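Local coordinates for protein alpha-1,2-Mannosidase (Trichoderma reesei, PDB 1HCU) that probably trims alpha-1,2-linked mannose residues from high-mannose N-glycans, as a calcium-dependent family 47 glycosyl hydrolase, at residues I103-L115 with K480-I492. Sequence-based numbering, arbitrary orientation.
With CA (calcium ion), chain H.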
ATOM      1  N   ILE A 103       4.557   1.202   8.372  1.00 10.86           N
ATOM      2  CA  ILE A 103       4.562   0.576   7.056  1.00 12.11           C
ATOM      3  C   ILE A 103       5.812   0.858   6.219  1.00 12.86           C
ATOM      4  O   ILE A 103       6.253  -0.002   5.445  1.00 11.56           O
ATOM      5  CB  ILE A 103       3.285   0.972   6.249  1.00 12.21           C
ATOM      6  CG1 ILE A 103       3.330   2.453   5.866  1.00 10.84           C
ATOM      7  CG2 ILE A 103       2.039   0.676   7.079  1.00  9.23           C
ATOM      8  CD1 ILE A 103       2.169   2.901   4.981  1.00 13.58           C
ATOM      9  N   ARG A 104       6.389   2.047   6.378  1.00 13.44           N
ATOM     10  CA  ARG A 104       7.593   2.409   5.619  1.00 14.00           C
ATOM     11  C   ARG A 104       8.899   1.965   6.279  1.00 13.54           C
ATOM     12  O   ARG A 104       9.621   1.121   5.753  1.00 14.44           O
ATOM     13  CB  ARG A 104       7.660   3.924   5.393  1.00 14.07           C
ATOM     14  CG  ARG A 104       6.650   4.492   4.414  1.00 15.93           C
ATOM     15  CD  ARG A 104       6.999   5.939   4.099  1.00 18.51           C
ATOM     16  NE  ARG A 104       6.077   6.538   3.144  1.00 23.10           N
ATOM     17  CZ  ARG A 104       4.769   6.648   3.345  1.00 25.52           C
ATOM     18  NH1 ARG A 104       4.240   6.196   4.474  1.00 23.80           N
ATOM     19  NH2 ARG A 104       3.993   7.208   2.422  1.00 25.11           N
ATOM     20  N   TYR A 105       9.199   2.541   7.435  1.00 11.66           N
ATOM     21  CA  TYR A 105      10.442   2.237   8.129  1.00 13.33           C
ATOM     22  C   TYR A 105      10.540   0.821   8.691  1.00 13.21           C
ATOM     23  O   TYR A 105      11.406   0.044   8.294  1.00 12.49           O
ATOM     24  CB  TYR A 105      10.665   3.280   9.223  1.00 11.97           C
ATOM     25  CG  TYR A 105      10.934   4.662   8.658  1.00 14.58           C
ATOM     26  CD1 TYR A 105      10.020   5.704   8.821  1.00 14.02           C
ATOM     27  CD2 TYR A 105      12.129   4.933   7.983  1.00 16.57           C
ATOM     28  CE1 TYR A 105      10.299   6.993   8.330  1.00 15.50           C
ATOM     29  CE2 TYR A 105      12.416   6.207   7.493  1.00 16.72           C
ATOM     30  CZ  TYR A 105      11.502   7.236   7.673  1.00 15.24           C
ATOM     31  OH  TYR A 105      11.825   8.506   7.240  1.00 13.51           O
ATOM     32  N   LEU A 106       9.645   0.487   9.606  1.00 13.24           N
ATOM     33  CA  LEU A 106       9.638  -0.831  10.193  1.00 15.51           C
ATOM     34  C   LEU A 106       9.488  -1.882   9.078  1.00 14.36           C
ATOM     35  O   LEU A 106      10.241  -2.857   9.016  1.00 14.31           O
ATOM     36  CB  LEU A 106       8.493  -0.916  11.206  1.00 18.04           C
ATOM     37  CG  LEU A 106       8.543  -2.093  12.168  1.00 23.06           C
ATOM     38  CD1 LEU A 106       9.903  -2.093  12.854  1.00 25.37           C
ATOM     39  CD2 LEU A 106       7.407  -2.000  13.193  1.00 23.22           C
ATOM     40  N   GLY A 107       8.528  -1.669   8.183  1.00 14.54           N
ATOM     41  CA  GLY A 107       8.329  -2.605   7.082  1.00 11.96           C
ATOM     42  C   GLY A 107       9.549  -2.709   6.185  1.00 10.05           C
ATOM     43  O   GLY A 107       9.995  -3.805   5.846  1.00  9.57           O
ATOM     44  N   GLY A 108      10.097  -1.559   5.805  1.00 10.22           N
ATOM     45  CA  GLY A 108      11.266  -1.540   4.940  1.00 11.26           C
ATOM     46  C   GLY A 108      12.483  -2.232   5.527  1.00 11.28           C
ATOM     47  O   GLY A 108      13.195  -2.941   4.816  1.00 12.28           O
ATOM     48  N   LEU A 109      12.722  -2.027   6.823  1.00 12.14           N
ATOM     49  CA  LEU A 109      13.866  -2.627   7.514  1.00 12.93           C
ATOM     50  C   LEU A 109      13.685  -4.133   7.645  1.00 12.28           C
ATOM     51  O   LEU A 109      14.624  -4.897   7.441  1.00 13.44           O
ATOM     52  CB  LEU A 109      14.037  -2.002   8.909  1.00 12.64           C
ATOM     53  CG  LEU A 109      14.448  -0.522   8.986  1.00 15.44           C
ATOM     54  CD1 LEU A 109      14.163   0.046  10.389  1.00 13.48           C
ATOM     55  CD2 LEU A 109      15.929  -0.389   8.634  1.00 13.28           C
ATOM     56  N   LEU A 110      12.472  -4.555   7.982  1.00 13.16           N
ATOM     57  CA  LEU A 110      12.177  -5.975   8.144  1.00 14.57           C
ATOM     58  C   LEU A 110      12.185  -6.756   6.827  1.00 13.68           C
ATOM     59  O   LEU A 110      12.670  -7.890   6.783  1.00 14.32           O
ATOM     60  CB  LEU A 110      10.829  -6.155   8.855  1.00 18.49           C
ATOM     61  CG  LEU A 110      10.822  -6.430  10.368  1.00 21.67           C
ATOM     62  CD1 LEU A 110      11.740  -5.486  11.116  1.00 24.61           C
ATOM     63  CD2 LEU A 110       9.397  -6.293  10.873  1.00 23.61           C
ATOM     64  N   SER A 111      11.663  -6.169   5.754  1.00 11.53           N
ATOM     65  CA  SER A 111      11.653  -6.874   4.474  1.00 11.80           C
ATOM     66  C   SER A 111      13.089  -7.019   3.975  1.00 12.77           C
ATOM     67  O   SER A 111      13.485  -8.082   3.490  1.00 12.19           O
ATOM     68  CB  SER A 111      10.791  -6.131   3.441  1.00 11.30           C
ATOM     69  OG  SER A 111      11.294  -4.836   3.170  1.00 12.33           O
ATOM     70  N   ALA A 112      13.877  -5.953   4.110  1.00 12.87           N
ATOM     71  CA  ALA A 112      15.271  -5.995   3.692  1.00 12.30           C
ATOM     72  C   ALA A 112      15.995  -7.055   4.520  1.00 12.78           C
ATOM     73  O   ALA A 112      16.802  -7.825   3.998  1.00 14.73           O
ATOM     74  CB  ALA A 112      15.925  -4.637   3.900  1.00 11.76           C
ATOM     75  N   TYR A 113      15.698  -7.104   5.812  1.00 11.69           N
ATOM     76  CA  TYR A 113      16.340  -8.085   6.674  1.00 12.91           C
ATOM     77  C   TYR A 113      15.999  -9.510   6.220  1.00 14.11           C
ATOM     78  O   TYR A 113      16.892 -10.345   6.062  1.00 14.90           O
ATOM     79  CB  TYR A 113      15.903  -7.860   8.119  1.00 13.47           C
ATOM     80  CG  TYR A 113      16.568  -8.777   9.113  1.00 14.29           C
ATOM     81  CD1 TYR A 113      17.898  -8.597   9.494  1.00 14.68           C
ATOM     82  CD2 TYR A 113      15.859  -9.831   9.674  1.00 15.37           C
ATOM     83  CE1 TYR A 113      18.498  -9.458  10.416  1.00 15.59           C
ATOM     84  CE2 TYR A 113      16.435 -10.683  10.579  1.00 14.81           C
ATOM     85  CZ  TYR A 113      17.748 -10.502  10.950  1.00 17.01           C
ATOM     86  OH  TYR A 113      18.293 -11.401  11.834  1.00 18.13           O
ATOM     87  N   ASP A 114      14.715  -9.779   5.987  1.00 14.63           N
ATOM     88  CA  ASP A 114      14.296 -11.105   5.551  1.00 15.90           C
ATOM     89  C   ASP A 114      14.887 -11.492   4.195  1.00 17.72           C
ATOM     90  O   ASP A 114      15.255 -12.646   3.984  1.00 18.63           O
ATOM     91  CB  ASP A 114      12.765 -11.212   5.500  1.00 16.84           C
ATOM     92  CG  ASP A 114      12.142 -11.442   6.876  1.00 17.48           C
ATOM     93  OD1 ASP A 114      12.836 -11.981   7.764  1.00 19.31           O
ATOM     94  OD2 ASP A 114      10.953 -11.107   7.066  1.00 18.59           O
ATOM     95  N   LEU A 115      14.988 -10.540   3.276  1.00 17.87           N
ATOM     96  CA  LEU A 115      15.547 -10.849   1.969  1.00 18.98           C
ATOM     97  C   LEU A 115      17.059 -11.100   2.042  1.00 20.41           C
ATOM     98  O   LEU A 115      17.554 -12.091   1.497  1.00 19.32           O
ATOM     99  CB  LEU A 115      15.249  -9.718   0.980  1.00 18.20           C
ATOM    100  CG  LEU A 115      13.769  -9.498   0.619  1.00 17.80           C
ATOM    101  CD1 LEU A 115      13.638  -8.277  -0.280  1.00 14.21           C
ATOM    102  CD2 LEU A 115      13.207 -10.724  -0.074  1.00 16.76           C
ATOM    103  N   LYS A 480       6.067 -18.208   0.312  1.00 18.02           N
ATOM    104  CA  LYS A 480       6.953 -18.096   1.453  1.00 18.91           C
ATOM    105  C   LYS A 480       7.127 -16.645   1.888  1.00 17.08           C
ATOM    106  O   LYS A 480       7.772 -16.375   2.900  1.00 17.63           O
ATOM    107  CB  LYS A 480       8.306 -18.737   1.137  1.00 21.10           C
ATOM    108  CG  LYS A 480       8.188 -20.205   0.741  1.00 23.76           C
ATOM    109  CD  LYS A 480       9.507 -20.943   0.910  1.00 28.94           C
ATOM    110  CE  LYS A 480       9.833 -21.139   2.387  1.00 29.47           C
ATOM    111  NZ  LYS A 480       8.793 -21.966   3.049  1.00 32.46           N
ATOM    112  N   PHE A 481       6.545 -15.718   1.128  1.00 14.43           N
ATOM    113  CA  PHE A 481       6.622 -14.293   1.464  1.00 15.20           C
ATOM    114  C   PHE A 481       5.252 -13.610   1.445  1.00 14.16           C
ATOM    115  O   PHE A 481       4.296 -14.124   0.862  1.00 12.35           O
ATOM    116  CB  PHE A 481       7.580 -13.554   0.517  1.00 17.20           C
ATOM    117  CG  PHE A 481       9.039 -13.753   0.847  1.00 18.72           C
ATOM    118  CD1 PHE A 481       9.694 -14.928   0.493  1.00 19.56           C
ATOM    119  CD2 PHE A 481       9.742 -12.783   1.561  1.00 20.03           C
ATOM    120  CE1 PHE A 481      11.028 -15.139   0.847  1.00 18.90           C
ATOM    121  CE2 PHE A 481      11.077 -12.984   1.920  1.00 20.03           C
ATOM    122  CZ  PHE A 481      11.719 -14.166   1.563  1.00 20.57           C
ATOM    123  N   VAL A 482       5.157 -12.459   2.103  1.00 13.72           N
ATOM    124  CA  VAL A 482       3.909 -11.709   2.153  1.00 13.44           C
ATOM    125  C   VAL A 482       4.216 -10.228   2.083  1.00 12.54           C
ATOM    126  O   VAL A 482       5.000  -9.719   2.884  1.00 13.31           O
ATOM    127  CB  VAL A 482       3.138 -11.947   3.470  1.00 17.00           C
ATOM    128  CG1 VAL A 482       1.733 -11.350   3.361  1.00 13.46           C
ATOM    129  CG2 VAL A 482       3.073 -13.422   3.778  1.00 21.24           C
ATOM    130  N   PHE A 483       3.588  -9.534   1.138  1.00 12.57           N
ATOM    131  CA  PHE A 483       3.815  -8.100   0.992  1.00 12.00           C
ATOM    132  C   PHE A 483       3.018  -7.297   2.021  1.00 13.16           C
ATOM    133  O   PHE A 483       1.811  -7.519   2.210  1.00 11.27           O
ATOM    134  CB  PHE A 483       3.432  -7.618  -0.409  1.00 12.09           C
ATOM    135  CG  PHE A 483       4.347  -8.102  -1.507  1.00 10.69           C
ATOM    136  CD1 PHE A 483       4.002  -9.203  -2.284  1.00 13.45           C
ATOM    137  CD2 PHE A 483       5.533  -7.430  -1.791  1.00 10.34           C
ATOM    138  CE1 PHE A 483       4.826  -9.628  -3.340  1.00 12.61           C
ATOM    139  CE2 PHE A 483       6.361  -7.845  -2.840  1.00 12.87           C
ATOM    140  CZ  PHE A 483       6.004  -8.946  -3.614  1.00 10.78           C
ATOM    141  N   ASN A 484       3.702  -6.372   2.692  1.00 11.58           N
ATOM    142  CA  ASN A 484       3.050  -5.519   3.669  1.00 12.03           C
ATOM    143  C   ASN A 484       2.376  -4.450   2.813  1.00 11.92           C
ATOM    144  O   ASN A 484       2.498  -4.475   1.591  1.00 11.64           O
ATOM    145  CB  ASN A 484       4.078  -4.928   4.657  1.00 12.65           C
ATOM    146  CG  ASN A 484       4.590  -3.554   4.249  1.00 12.86           C
ATOM    147  OD1 ASN A 484       4.875  -3.292   3.081  1.00 15.73           O
ATOM    148  ND2 ASN A 484       4.727  -2.675   5.229  1.00 12.84           N
ATOM    149  N   THR A 485       1.672  -3.515   3.429  1.00 12.22           N
ATOM    150  CA  THR A 485       0.971  -2.503   2.649  1.00 13.33           C
ATOM    151  C   THR A 485       1.860  -1.560   1.829  1.00 14.30           C
ATOM    152  O   THR A 485       1.385  -0.917   0.906  1.00 14.77           O
ATOM    153  CB  THR A 485       0.037  -1.687   3.561  1.00 13.06           C
ATOM    154  OG1 THR A 485      -1.172  -1.412   2.857  1.00 15.24           O
ATOM    155  CG2 THR A 485       0.683  -0.382   3.988  1.00 15.37           C
ATOM    156  N   GLU A 486       3.147  -1.485   2.155  1.00 15.03           N
ATOM    157  CA  GLU A 486       4.062  -0.603   1.427  1.00 14.97           C
ATOM    158  C   GLU A 486       4.964  -1.452   0.527  1.00 15.14           C
ATOM    159  O   GLU A 486       6.128  -1.126   0.288  1.00 14.95           O
ATOM    160  CB  GLU A 486       4.913   0.212   2.417  1.00 15.88           C
ATOM    161  CG  GLU A 486       5.693   1.370   1.800  1.00 19.03           C
ATOM    162  CD  GLU A 486       4.844   2.625   1.594  1.00 19.97           C
ATOM    163  OE1 GLU A 486       3.610   2.563   1.775  1.00 18.76           O
ATOM    164  OE2 GLU A 486       5.425   3.680   1.245  1.00 19.85           O
ATOM    165  N   ALA A 487       4.417  -2.563   0.056  1.00 14.28           N
ATOM    166  CA  ALA A 487       5.140  -3.467  -0.824  1.00 13.90           C
ATOM    167  C   ALA A 487       6.432  -4.022  -0.234  1.00 13.71           C
ATOM    168  O   ALA A 487       7.379  -4.289  -0.969  1.00 12.57           O
ATOM    169  CB  ALA A 487       5.434  -2.766  -2.147  1.00 14.69           C
ATOM    170  N   HIS A 488       6.482  -4.188   1.085  1.00 14.58           N
ATOM    171  CA  HIS A 488       7.669  -4.756   1.726  1.00 14.60           C
ATOM    172  C   HIS A 488       7.356  -6.201   2.100  1.00 15.19           C
ATOM    173  O   HIS A 488       6.586  -6.458   3.019  1.00 16.94           O
ATOM    174  CB  HIS A 488       8.061  -3.956   2.971  1.00 13.75           C
ATOM    175  CG  HIS A 488       8.420  -2.534   2.675  1.00 13.22           C
ATOM    176  ND1 HIS A 488       9.317  -2.187   1.691  1.00 13.31           N
ATOM    177  CD2 HIS A 488       7.981  -1.371   3.212  1.00 13.00           C
ATOM    178  CE1 HIS A 488       9.414  -0.871   1.628  1.00 12.77           C
ATOM    179  NE2 HIS A 488       8.612  -0.353   2.540  1.00 12.02           N
ATOM    180  N   PRO A 489       7.953  -7.164   1.384  1.00 14.91           N
ATOM    181  CA  PRO A 489       7.745  -8.598   1.617  1.00 14.95           C
ATOM    182  C   PRO A 489       8.429  -9.183   2.854  1.00 15.10           C
ATOM    183  O   PRO A 489       9.637  -9.047   3.016  1.00 17.62           O
ATOM    184  CB  PRO A 489       8.277  -9.218   0.332  1.00 14.67           C
ATOM    185  CG  PRO A 489       9.450  -8.335   0.028  1.00 13.01           C
ATOM    186  CD  PRO A 489       8.859  -6.950   0.241  1.00 14.16           C
ATOM    187  N   PHE A 490       7.658  -9.846   3.710  1.00 14.12           N
ATOM    188  CA  PHE A 490       8.195 -10.472   4.923  1.00 15.15           C
ATOM    189  C   PHE A 490       8.104 -11.988   4.772  1.00 16.54           C
ATOM    190  O   PHE A 490       7.185 -12.487   4.120  1.00 17.80           O
ATOM    191  CB  PHE A 490       7.357 -10.082   6.147  1.00 13.46           C
ATOM    192  CG  PHE A 490       7.290  -8.615   6.400  1.00 13.63           C
ATOM    193  CD1 PHE A 490       6.188  -8.066   7.049  1.00 15.66           C
ATOM    194  CD2 PHE A 490       8.324  -7.777   6.003  1.00 13.48           C
ATOM    195  CE1 PHE A 490       6.121  -6.692   7.296  1.00 17.37           C
ATOM    196  CE2 PHE A 490       8.271  -6.419   6.241  1.00 14.23           C
ATOM    197  CZ  PHE A 490       7.168  -5.869   6.889  1.00 16.78           C
ATOM    198  N   SER A 491       9.043 -12.728   5.356  1.00 17.41           N
ATOM    199  CA  SER A 491       8.958 -14.193   5.289  1.00 18.71           C
ATOM    200  C   SER A 491       7.823 -14.567   6.232  1.00 19.22           C
ATOM    201  O   SER A 491       7.623 -13.895   7.245  1.00 19.39           O
ATOM    202  CB  SER A 491      10.240 -14.862   5.791  1.00 17.89           C
ATOM    203  OG  SER A 491      11.331 -14.630   4.926  1.00 19.90           O
ATOM    204  N   ILE A 492       7.080 -15.622   5.908  1.00 18.81           N
ATOM    205  CA  ILE A 492       5.980 -16.058   6.766  1.00 19.51           C
ATOM    206  C   ILE A 492       6.547 -16.833   7.957  1.00 21.20           C
ATOM    207  O   ILE A 492       7.624 -17.416   7.868  1.00 20.87           O
ATOM    208  CB  ILE A 492       4.978 -16.947   5.997  1.00 18.62           C
ATOM    209  CG1 ILE A 492       5.611 -18.305   5.677  1.00 17.68           C
ATOM    210  CG2 ILE A 492       4.553 -16.234   4.707  1.00 17.58           C
ATOM    211  CD1 ILE A 492       4.654 -19.303   5.062  1.00 20.02           C
TER
HETATM  212 CA    CA H1495      -1.115  -0.010   0.359  1.00 23.52          CA
HETATM  213  O   HOH W   1      -1.048   1.901   2.468  1.00 18.82           O
HETATM  214  O   HOH W   2      -2.315   2.438  -0.170  1.00 46.70           O
HETATM  215  O   HOH W   3      -3.742  -0.739   0.342  1.00 16.54           O
HETATM  216  O   HOH W   4      -0.259   0.126  -2.265  1.00 11.59           O
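G107 and S111 on helix 103-115 face F490 and H488 of the C-terminal hairpin, whose strand 489-491 crosses the helix at 53° with the axes 6.9 Å apart. F490 puts the edge of its ring against the helix backbone, with CE2 3.2 Å from G107 O. Beside it the ring of H488 lies face-on to G108, whose CA sits 3.6 Å from the ring centroid, almost on the normal, in a CH-pi contact, while E486 O covers the opposite face. Both imidazole nitrogens are held from helix 56-67, ND1 by D63 and NE2 by D60, which fixes the ring's rotation. N484 ties the turn to the helix: its ND2 gives a hydrogen bond of 3.1 Å to a lone pair of I103 O, and its OD1 orders its own loop, accepting E486 N (an Asx turn) and H488 N from opposite faces. At the other end S491 N donates to D114 OD2 (3.0 Å) from above the carboxylate plane; D114 OD1 pairs with R187. E486, bent at chi2 (81°), lays OE2 over a face of the R104 guanidinium, 3.5 Å from NE, a purely electrostatic pairing. T485 CG2 packs on I103 CG2, while T485 O and OG1 bind the calcium ion together with four waters, OG1 also hydrogen-bonding E249. The I103 and R104 contacts probably help hold this calcium-bearing turn, and R104, paired with both E486 and E100, probably couples it electrostatically to the predicted proton donor, E100.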